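Long-range contact in SIR4-interacting protein SIF2 (Saccharomyces cerevisiae, PDB 1R5M), which acts as a WD40-repeat subunit of the Set3 corepressor complex and antagonizes telomeric silencing: residues V303-S307 against K344-A348. Numbering follows the deposited sequence.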
loop_
_atom_site.group_PDB
_atom_site.type_symbol
_atom_site.label_atom_id
_atom_site.label_comp_id
_atom_site.label_asym_id
_atom_site.label_seq_id
_atom_site.Cartn_x
_atom_site.Cartn_y
_atom_site.Cartn_z
ATOM N N VAL A 303 2.603 4.685 15.254
ATOM C CA VAL A 303 2.348 4.742 13.821
ATOM C C VAL A 303 3.566 5.417 13.210
ATOM O O VAL A 303 4.269 6.175 13.882
ATOM C CB VAL A 303 1.066 5.537 13.452
ATOM C CG1 VAL A 303 -0.164 4.780 13.931
ATOM C CG2 VAL A 303 1.102 6.930 14.050
ATOM N N ILE A 304 3.837 5.110 11.950
ATOM C CA ILE A 304 4.985 5.684 11.267
ATOM C C ILE A 304 4.519 6.231 9.930
ATOM O O ILE A 304 3.624 5.672 9.293
ATOM C CB ILE A 304 6.103 4.617 11.090
ATOM C CG1 ILE A 304 7.378 5.270 10.557
ATOM C CG2 ILE A 304 5.632 3.499 10.166
ATOM C CD1 ILE A 304 8.600 4.367 10.658
ATOM N N SER A 305 5.114 7.344 9.519
ATOM C CA SER A 305 4.739 7.975 8.265
ATOM C C SER A 305 5.948 8.520 7.526
ATOM O O SER A 305 6.999 8.748 8.121
ATOM C CB SER A 305 3.766 9.126 8.540
ATOM O OG SER A 305 4.330 10.061 9.452
ATOM N N CYS A 306 5.802 8.698 6.219
ATOM C CA CYS A 306 6.867 9.296 5.424
ATOM C C CYS A 306 6.197 10.296 4.495
ATOM O O CYS A 306 5.009 10.174 4.167
ATOM C CB CYS A 306 7.702 8.249 4.675
ATOM S SG CYS A 306 6.825 7.128 3.611
ATOM N N SER A 307 6.958 11.291 4.066
ATOM C CA SER A 307 6.379 12.369 3.291
ATOM C C SER A 307 7.235 12.927 2.170
ATOM O O SER A 307 8.413 12.596 2.033
ATOM C CB SER A 307 6.021 13.488 4.283
ATOM O OG SER A 307 5.845 14.751 3.673
ATOM N N LYS A 344 10.911 -3.162 10.736
ATOM C CA LYS A 344 11.668 -2.451 9.709
ATOM C C LYS A 344 10.745 -1.633 8.820
ATOM O O LYS A 344 9.630 -2.054 8.521
ATOM C CB LYS A 344 12.439 -3.455 8.844
ATOM C CG LYS A 344 13.418 -4.344 9.611
ATOM C CD LYS A 344 14.657 -3.571 10.034
ATOM C CE LYS A 344 15.647 -4.466 10.771
ATOM N NZ LYS A 344 15.101 -4.941 12.077
ATOM N N TYR A 345 11.212 -0.463 8.403
ATOM C CA TYR A 345 10.423 0.406 7.534
ATOM C C TYR A 345 11.290 0.788 6.342
ATOM O O TYR A 345 12.353 1.386 6.509
ATOM C CB TYR A 345 9.982 1.666 8.289
ATOM C CG TYR A 345 8.874 2.431 7.596
ATOM C CD1 TYR A 345 7.607 1.867 7.443
ATOM C CD2 TYR A 345 9.087 3.713 7.096
ATOM C CE1 TYR A 345 6.576 2.565 6.807
ATOM C CE2 TYR A 345 8.063 4.421 6.456
ATOM C CZ TYR A 345 6.811 3.838 6.318
ATOM O OH TYR A 345 5.791 4.530 5.700
ATOM N N ALA A 346 10.834 0.437 5.144
ATOM C CA ALA A 346 11.578 0.726 3.924
ATOM C C ALA A 346 10.948 1.878 3.161
ATOM O O ALA A 346 9.734 1.909 2.963
ATOM C CB ALA A 346 11.625 -0.516 3.041
ATOM N N VAL A 347 11.777 2.825 2.732
ATOM C CA VAL A 347 11.290 3.976 1.984
ATOM C C VAL A 347 12.067 4.175 0.692
ATOM O O VAL A 347 13.256 3.869 0.618
ATOM C CB VAL A 347 11.385 5.274 2.814
ATOM C CG1 VAL A 347 10.479 5.181 4.033
ATOM C CG2 VAL A 347 12.825 5.522 3.232
ATOM N N ALA A 348 11.382 4.676 -0.329
ATOM C CA ALA A 348 12.017 4.932 -1.613
ATOM C C ALA A 348 12.103 6.435 -1.819
ATOM O O ALA A 348 11.081 7.120 -1.871
ATOM C CB ALA A 348 11.210 4.294 -2.736
#
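Ile304 lies along one face of the Tyr345 ring, and this overlap joins two neighbouring blades of the WD40 beta-propeller at this point. The strands that carry them, 303-307 in WD repeat 6 and 344-348 in WD repeat 7, run nearly parallel, 9° apart, but with axes 9.1 Å from each other they meet through side chains rather than backbone hydrogen bonds. The CG2 methyl of Ile304 sits over the ring face in a CH-pi contact, 3.6 Å from Tyr345 CE1 and shifted toward the rim. Because CG1 of Ile304 is anti to the backbone N (chi1 -172°) and the chain continues extended, its CD1 methyl reaches the root of the ring, 3.6 Å from Tyr345 CG. The two methyls thus cover the ring from its root to the CD1-CE1 side. Cys306, two residues further along and on the same side of the strand, makes an edge-on sulfur-aromatic contact, with SG 3.5 Å from Tyr345 OH. This sulfur seats in the notch between the hydroxyl end of the ring and Val347, whose CG1 methyl is 4.2 Å from SG. Val312 of strand 311-316 also touches Ile304, Tyr345 and Val347. Beyond the sulfur and the phenol oxygen, the touching surfaces are hydrocarbon and buried, so dispersion and the hydrophobic effect probably account for most of the attraction between these two strands.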